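Local atomic coordinates of beta-glucosidase (Saccharopolyspora erythraea D, PDB entry 5M6G), a protein that probably hydrolyses terminal, non-reducing beta-D-glucosyl residues to release beta-D-glucose, as a member of glycosyl hydrolase family 3. Residues A[43-47]-A[48-52]; A[52-55]-A[56-60]; A[371-374]-A[375-379]. One frame throughout, in Å; residues are numbered along the deposited sequence.

All three contacts are local, within two helices that lie against each other. Contacts 1 and 2 adjoin on helix 47-57 and share Asp52, contact 1 at the helix entry and contact 2 at its exit, their centres about 13 Å apart. Contact 3 comes some 300 residues later, on helix 363-379, with its centre about 10 Å from that of contact 1 and about 13 Å from that of contact 2. Val51 rests on Thr375 and Phe378, while Met55 and Met58 pack on Leu374. Helix 47-57 is thereby joined to a late helix of the family 3 N-terminal, TIM-barrel-type domain.

Contact 1. Residues A[43-47]-A[48-52]; sequences PRLPV and PDRVD
Arg50 reaches back along the chain that leads into its own helix and lies against Pro43 and Leu45. Charge and water fix its far end. One face of the guanidinium meets Pro43, whose CA stands 3.6 Å from Arg50 NH1, lying over the outer part of the group rather than its middle. At the guanidinium edge, in plane, a water accepts from Arg50 NH1 at 3.0 Å. The same water donates to Leu45 O at 2.8 Å and, over a longer distance, to Pro43 O, so it stitches the incoming loop to the side chain. Arg50 NH2 turns to partners elsewhere, a salt bridge to Glu384 and the carbonyl oxygen of Tyr40. A leucine in place of Arg50 would probably leave Glu384 without this countercharge and the bridging water without its N-H donor.

Backbone bonds then start helix 47-57, with Pro46 as N-cap. Pro46 O takes a hydrogen bond from Arg50 N at 3.1 Å, lying in the carbonyl plane, and a weak one from Asp49 N. Val47 O receives Val51 N at 2.8 Å, nearly straight at 170°. Pro48 has no N-H to give, which costs nothing in the first turn, and the Asp49 carboxylate near this helix start would probably be favoured by the helix dipole.

Apolar contacts fill in the sides. Leu45, with CG anti to the backbone N (chi1 -152°), brings CD2 to within 3.7 Å of Asp49 CB, the two side chains crossing at about a right angle. Leu45 CB meets Arg50 CG at 3.6 Å. On another flank Val47 CG1 approaches Val51 CG2 at 4.1 Å, and both valines also touch Phe378 of helix 363-379.

Contact 2. Residues A[52-55]-A[56-60]; sequences DDLM and ARMSL
Asp53 and Arg57, one turn apart near the C-terminal end of helix 47-57, form an i to i+4 salt bridge. Arg57 leaves the backbone with CB 3.5 Å from Leu54 O. Its CG passes 3.3 Å from Asp53 O, and CD continues past the same carbonyl, the chain running extended as far as NE. There the arginine turns its side to the acid and grips it with two nitrogens. Arg57 NE donates to Asp53 OD2 at 2.8 Å; the oxygen lies near the guanidinium plane, yet the N-H comes in from above the plane of the carboxylate. Arg57 NH2 completes the pair through the syn lone pair of Asp53 OD1, at 3.2 Å. The two flat groups are thus inclined, their planes 60° apart, rather than coplanar. Asp53 can answer because its CG stands anti to the backbone N (chi1 -179°), which carries the carboxylate along the helix toward Arg57. Asp53 OD2 has a second donor in Tyr40 N, so the acid also ties the chain before the helix to this turn.

In the backbone of the same turn the helix tightens as it ends. Ala56 N still bonds to Asp52 O, but the bond from Arg57 N to Asp53 O is weak, and Arg57 N bonds more closely to Leu54 O, at 2.9 Å. Met58 N bonds to Met55 O at 3.1 Å, three residues back, its donor standing well above the carbonyl plane. The chain then runs on toward Ser59, N-cap of helix 60-66. Met58 turns toward helix 363-379, bending at its last torsion (chi3 78°), and its SD lies 4.1 Å from both Leu54 CG and Met55 CG.

Contact 3. Residues A[371-374]-A[375-379]; sequences RRIL and TKKFE
Arg371 O is gripped twice by one residue: Thr375 OG1 donates to it at 2.7 Å and Thr375 N at 3.0 Å. The two donors come from opposite faces of the carbonyl plane. The hydroxyl can fold back in this way because OG1 lies anti to the carbonyl carbon and beside the backbone N (chi1 -70°), turned to the preceding turn of helix.

Lys376 gathers a second set of polar partners. Its chain, kinked at its second and fourth torsions, curls so that NZ makes a salt bridge to Glu379 OE1 at 2.7 Å, on the syn side of the carboxylate. Lys376 NZ also gives a hydrogen to a water that in turn donates to Arg372 O at 2.8 Å, an oxygen to which Lys376 N bonds weakly.

These are the last turns of helix 363-379, kept regular by Lys377 N to Ile373 O at 3.1 Å and Phe378 N to Leu374 O at 2.9 Å. Lys377, unlike the curled Lys376, runs extended alongside Ile373, the two side chains running together, with Lys377 CE 4.1 Å from Ile373 CG2. Its buried ammonium is held by Gln66 OE1 and the carbonyls of Gly86 and Pro123, which closely precede the parallel strands 87-90 and 125-128; the helix is thus tied to the parallel sheet of the TIM-barrel-type domain of family 3.

Leu374 O lies obliquely to the Phe378 ring, 3.1 Å from Phe378 CD2, and the ring stacks with that of Phe383 beyond the helix.

Contact 1. Residues A[43-47]-A[48-52]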
loop_
_atom_site.group_PDB
_atom_site.type_symbol
_atom_site.label_atom_id
_atom_site.label_comp_id
_atom_site.label_asym_id
_atom_site.label_seq_id
_atom_site.Cartn_x
_atom_site.Cartn_y
_atom_site.Cartn_z
ATOM N N PRO A 43 1.448 2.742 34.645
ATOM C CA PRO A 43 0.960 3.413 33.439
ATOM C C PRO A 43 1.009 4.932 33.506
ATOM O O PRO A 43 0.804 5.577 32.472
ATOM C CB PRO A 43 -0.479 2.906 33.324
ATOM C CG PRO A 43 -0.885 2.640 34.723
ATOM C CD PRO A 43 0.349 2.149 35.432
ATOM N N ARG A 44 1.282 5.529 34.662
ATOM C CA ARG A 44 1.458 6.975 34.741
ATOM C C ARG A 44 2.904 7.407 34.544
ATOM O O ARG A 44 3.177 8.611 34.503
ATOM C CB ARG A 44 0.964 7.498 36.090
ATOM C CG ARG A 44 -0.483 7.134 36.392
ATOM C CD ARG A 44 -0.881 7.499 37.816
ATOM N NE ARG A 44 0.147 7.196 38.817
ATOM C CZ ARG A 44 0.607 5.978 39.110
ATOM N NH1 ARG A 44 0.152 4.910 38.468
ATOM N NH2 ARG A 44 1.533 5.826 40.051
ATOM N N LEU A 45 3.824 6.471 34.438
ATOM C CA LEU A 45 5.228 6.818 34.289
ATOM C C LEU A 45 5.516 7.244 32.849
ATOM O O LEU A 45 4.946 6.676 31.908
ATOM C CB LEU A 45 6.101 5.633 34.671
ATOM C CG LEU A 45 7.498 5.910 35.217
ATOM C CD1 LEU A 45 7.417 6.737 36.495
ATOM C CD2 LEU A 45 8.226 4.598 35.455
ATOM N N PRO A 46 6.368 8.250 32.647
ATOM C CA PRO A 46 6.769 8.607 31.282
ATOM C C PRO A 46 7.322 7.393 30.550
ATOM O O PRO A 46 7.995 6.546 31.141
ATOM C CB PRO A 46 7.846 9.679 31.496
ATOM C CG PRO A 46 7.530 10.261 32.836
ATOM C CD PRO A 46 6.987 9.129 33.656
ATOM N N VAL A 47 7.034 7.327 29.244
ATOM C CA VAL A 47 7.437 6.171 28.441
ATOM C C VAL A 47 8.931 5.868 28.555
ATOM O O VAL A 47 9.279 4.705 28.805
ATOM C CB VAL A 47 6.978 6.352 26.984
ATOM C CG1 VAL A 47 7.664 5.326 26.078
ATOM C CG2 VAL A 47 5.450 6.229 26.899
ATOM N N PRO A 48 9.847 6.833 28.387
ATOM C CA PRO A 48 11.276 6.478 28.477
ATOM C C PRO A 48 11.668 5.853 29.812
ATOM O O PRO A 48 12.557 4.990 29.834
ATOM C CB PRO A 48 11.989 7.820 28.251
ATOM C CG PRO A 48 11.030 8.664 27.544
ATOM C CD PRO A 48 9.671 8.264 28.076
ATOM N N ASP A 49 11.029 6.251 30.919
ATOM C CA ASP A 49 11.316 5.620 32.212
ATOM C C ASP A 49 10.789 4.190 32.267
ATOM O O ASP A 49 11.407 3.314 32.889
ATOM C CB ASP A 49 10.716 6.440 33.353
ATOM C CG ASP A 49 11.273 7.851 33.416
ATOM O OD1 ASP A 49 12.389 8.082 32.901
ATOM O OD2 ASP A 49 10.589 8.731 33.979
ATOM N N ARG A 50 9.629 3.943 31.645
ATOM C CA ARG A 50 9.105 2.584 31.555
ATOM C C ARG A 50 10.007 1.707 30.696
ATOM O O ARG A 50 10.280 0.553 31.048
ATOM C CB ARG A 50 7.680 2.607 30.985
ATOM C CG ARG A 50 6.690 3.414 31.835
ATOM C CD ARG A 50 5.255 3.322 31.286
ATOM N NE ARG A 50 4.654 2.007 31.505
ATOM C CZ ARG A 50 3.436 1.672 31.079
ATOM N NH1 ARG A 50 2.703 2.555 30.406
ATOM N NH2 ARG A 50 2.953 0.460 31.318
ATOM N N VAL A 51 10.465 2.239 29.560
ATOM C CA VAL A 51 11.411 1.525 28.710
ATOM C C VAL A 51 12.693 1.201 29.476
ATOM O O VAL A 51 13.192 0.074 29.435
ATOM C CB VAL A 51 11.707 2.351 27.447
ATOM C CG1 VAL A 51 12.871 1.742 26.697
ATOM C CG2 VAL A 51 10.448 2.419 26.558
ATOM N N ASP A 52 13.254 2.189 30.171
ATOM C CA ASP A 52 14.485 1.942 30.930
ATOM C C ASP A 52 14.308 0.809 31.936
ATOM O O ASP A 52 15.173 -0.069 32.061
ATOM C CB ASP A 52 14.922 3.217 31.650
ATOM C CG ASP A 52 15.521 4.250 30.711
ATOM O OD1 ASP A 52 15.846 3.896 29.557
ATOM O OD2 ASP A 52 15.676 5.418 31.137
HETATM O O HOH W 1 3.026 5.539 30.137
#

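Contact 2. Residues A[52-55]-A[56-60]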
loop_
_atom_site.group_PDB
_atom_site.type_symbol
_atom_site.label_atom_id
_atom_site.label_comp_id
_atom_site.label_asym_id
_atom_site.label_seq_id
_atom_site.Cartn_x
_atom_site.Cartn_y
_atom_site.Cartn_z
ATOM N N ASP A 52 13.254 2.189 30.171
ATOM C CA ASP A 52 14.485 1.942 30.930
ATOM C C ASP A 52 14.308 0.809 31.936
ATOM O O ASP A 52 15.173 -0.069 32.061
ATOM C CB ASP A 52 14.922 3.217 31.650
ATOM C CG ASP A 52 15.521 4.250 30.711
ATOM O OD1 ASP A 52 15.846 3.896 29.557
ATOM O OD2 ASP A 52 15.676 5.418 31.137
ATOM N N ASP A 53 13.193 0.810 32.670
ATOM C CA ASP A 53 13.001 -0.196 33.709
ATOM C C ASP A 53 12.848 -1.588 33.111
ATOM O O ASP A 53 13.441 -2.553 33.603
ATOM C CB ASP A 53 11.780 0.149 34.555
ATOM C CG ASP A 53 11.562 -0.844 35.654
ATOM O OD1 ASP A 53 12.341 -0.804 36.624
ATOM O OD2 ASP A 53 10.642 -1.678 35.531
ATOM N N LEU A 54 12.038 -1.711 32.051
ATOM C CA LEU A 54 11.864 -2.999 31.390
ATOM C C LEU A 54 13.189 -3.523 30.850
ATOM O O LEU A 54 13.562 -4.672 31.103
ATOM C CB LEU A 54 10.833 -2.871 30.262
ATOM C CG LEU A 54 10.520 -4.119 29.434
ATOM C CD1 LEU A 54 10.105 -5.293 30.322
ATOM C CD2 LEU A 54 9.433 -3.805 28.388
ATOM N N MET A 55 13.921 -2.695 30.095
ATOM C CA MET A 55 15.185 -3.167 29.546
ATOM C C MET A 55 16.172 -3.547 30.641
ATOM O O MET A 55 16.953 -4.488 30.466
ATOM C CB MET A 55 15.784 -2.118 28.616
ATOM C CG MET A 55 14.998 -2.014 27.316
ATOM S SD MET A 55 15.635 -0.808 26.155
ATOM C CE MET A 55 17.278 -1.471 25.845
ATOM N N ALA A 56 16.145 -2.848 31.776
ATOM C CA ALA A 56 17.036 -3.225 32.874
ATOM C C ALA A 56 16.777 -4.652 33.333
ATOM O O ALA A 56 17.695 -5.326 33.815
ATOM C CB ALA A 56 16.875 -2.257 34.046
ATOM N N ARG A 57 15.543 -5.137 33.166
ATOM C CA ARG A 57 15.152 -6.478 33.590
ATOM C C ARG A 57 15.311 -7.538 32.504
ATOM O O ARG A 57 15.157 -8.730 32.798
ATOM C CB ARG A 57 13.695 -6.464 34.073
ATOM C CG ARG A 57 13.444 -5.460 35.184
ATOM C CD ARG A 57 11.970 -5.228 35.420
ATOM N NE ARG A 57 11.761 -4.142 36.369
ATOM C CZ ARG A 57 11.773 -4.294 37.689
ATOM N NH1 ARG A 57 11.979 -5.495 38.214
ATOM N NH2 ARG A 57 11.577 -3.250 38.482
ATOM N N MET A 58 15.623 -7.150 31.268
ATOM C CA MET A 58 15.658 -8.104 30.171
ATOM C C MET A 58 17.014 -8.783 30.047
ATOM O O MET A 58 18.065 -8.140 30.175
ATOM C CB MET A 58 15.313 -7.405 28.855
ATOM C CG MET A 58 13.876 -6.918 28.802
ATOM S SD MET A 58 13.571 -5.840 27.370
ATOM C CE MET A 58 13.439 -7.023 26.035
ATOM N N SER A 59 16.980 -10.088 29.796
ATOM C CA SER A 59 18.161 -10.805 29.356
ATOM C C SER A 59 18.457 -10.465 27.901
ATOM O O SER A 59 17.607 -9.954 27.169
ATOM C CB SER A 59 17.964 -12.309 29.472
ATOM O OG SER A 59 16.927 -12.733 28.600
ATOM N N LEU A 60 19.688 -10.761 27.483
ATOM C CA LEU A 60 20.019 -10.613 26.071
ATOM C C LEU A 60 19.034 -11.387 25.201
ATOM O O LEU A 60 18.564 -10.878 24.176
ATOM C CB LEU A 60 21.455 -11.073 25.810
ATOM C CG LEU A 60 21.849 -11.056 24.326
ATOM C CD1 LEU A 60 21.622 -9.687 23.716
ATOM C CD2 LEU A 60 23.301 -11.487 24.162
#

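Contact 3. Residues A[371-374]-A[375-379]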
loop_
_atom_site.group_PDB
_atom_site.type_symbol
_atom_site.label_atom_id
_atom_site.label_comp_id
_atom_site.label_asym_id
_atom_site.label_seq_id
_atom_site.Cartn_x
_atom_site.Cartn_y
_atom_site.Cartn_z
ATOM N N ARG A 371 15.172 -0.276 22.462
ATOM C CA ARG A 371 14.587 0.983 22.911
ATOM C C ARG A 371 13.572 1.504 21.897
ATOM O O ARG A 371 12.487 1.977 22.267
ATOM C CB ARG A 371 15.696 2.001 23.141
ATOM C CG ARG A 371 15.254 3.296 23.768
ATOM C CD ARG A 371 16.481 4.022 24.299
ATOM N NE ARG A 371 17.321 3.117 25.077
ATOM C CZ ARG A 371 18.569 2.761 24.767
ATOM N NH1 ARG A 371 19.175 3.232 23.678
ATOM N NH2 ARG A 371 19.222 1.930 25.567
ATOM N N ARG A 372 13.896 1.397 20.609
ATOM C CA ARG A 372 12.981 1.873 19.577
ATOM C C ARG A 372 11.717 1.012 19.503
ATOM O O ARG A 372 10.605 1.548 19.422
ATOM C CB ARG A 372 13.713 1.928 18.241
ATOM C CG ARG A 372 14.794 3.006 18.220
ATOM C CD ARG A 372 15.697 2.885 17.020
ATOM N NE ARG A 372 16.672 3.970 16.980
ATOM C CZ ARG A 372 16.490 5.111 16.324
ATOM N NH1 ARG A 372 15.364 5.309 15.640
ATOM N NH2 ARG A 372 17.440 6.046 16.345
ATOM N N ILE A 373 11.857 -0.314 19.559
ATOM C CA ILE A 373 10.682 -1.189 19.490
ATOM C C ILE A 373 9.809 -1.009 20.726
ATOM O O ILE A 373 8.592 -0.806 20.625
ATOM C CB ILE A 373 11.104 -2.663 19.331
ATOM C CG1 ILE A 373 11.804 -2.918 17.998
ATOM C CG2 ILE A 373 9.897 -3.591 19.508
ATOM C CD1 ILE A 373 12.738 -4.133 18.043
ATOM N N LEU A 374 10.416 -1.087 21.917
ATOM C CA LEU A 374 9.618 -1.038 23.140
ATOM C C LEU A 374 8.942 0.315 23.304
ATOM O O LEU A 374 7.810 0.387 23.792
ATOM C CB LEU A 374 10.489 -1.349 24.358
ATOM C CG LEU A 374 11.053 -2.765 24.394
ATOM C CD1 LEU A 374 12.073 -2.886 25.531
ATOM C CD2 LEU A 374 9.913 -3.782 24.537
ATOM N N THR A 375 9.619 1.398 22.905
ATOM C CA THR A 375 9.003 2.718 22.995
ATOM C C THR A 375 7.680 2.754 22.240
ATOM O O THR A 375 6.673 3.252 22.756
ATOM C CB THR A 375 9.968 3.784 22.466
ATOM O OG1 THR A 375 11.059 3.920 23.388
ATOM C CG2 THR A 375 9.276 5.135 22.324
ATOM N N LYS A 376 7.653 2.194 21.030
ATOM C CA LYS A 376 6.424 2.194 20.245
ATOM C C LYS A 376 5.359 1.304 20.876
ATOM O O LYS A 376 4.166 1.638 20.845
ATOM C CB LYS A 376 6.733 1.760 18.814
ATOM C CG LYS A 376 7.534 2.817 18.053
ATOM C CD LYS A 376 6.643 4.036 17.777
ATOM C CE LYS A 376 7.444 5.296 17.404
ATOM N NZ LYS A 376 8.205 5.886 18.564
ATOM N N LYS A 377 5.763 0.181 21.473
ATOM C CA LYS A 377 4.787 -0.647 22.186
ATOM C C LYS A 377 4.153 0.114 23.350
ATOM O O LYS A 377 2.935 0.043 23.552
ATOM C CB LYS A 377 5.442 -1.941 22.668
ATOM C CG LYS A 377 5.822 -2.888 21.534
ATOM C CD LYS A 377 6.336 -4.224 22.077
ATOM C CE LYS A 377 6.480 -5.256 20.980
ATOM N NZ LYS A 377 6.781 -6.613 21.535
ATOM N N PHE A 378 4.952 0.854 24.128
ATOM C CA PHE A 378 4.368 1.652 25.210
ATOM C C PHE A 378 3.495 2.776 24.668
ATOM O O PHE A 378 2.404 3.033 25.194
ATOM C CB PHE A 378 5.458 2.240 26.103
ATOM C CG PHE A 378 6.047 1.250 27.065
ATOM C CD1 PHE A 378 5.342 0.861 28.196
ATOM C CD2 PHE A 378 7.308 0.719 26.841
ATOM C CE1 PHE A 378 5.884 -0.064 29.089
ATOM C CE2 PHE A 378 7.861 -0.191 27.727
ATOM C CZ PHE A 378 7.135 -0.590 28.852
ATOM N N GLU A 379 3.966 3.469 23.634
ATOM C CA GLU A 379 3.185 4.563 23.071
ATOM C C GLU A 379 1.863 4.059 22.521
ATOM O O GLU A 379 0.829 4.715 22.672
ATOM C CB GLU A 379 3.991 5.284 21.983
ATOM C CG GLU A 379 5.158 6.108 22.545
ATOM C CD GLU A 379 6.104 6.635 21.469
ATOM O OE1 GLU A 379 6.164 6.047 20.364
ATOM O OE2 GLU A 379 6.812 7.628 21.738
HETATM O O HOH W 2 10.604 4.359 19.017
#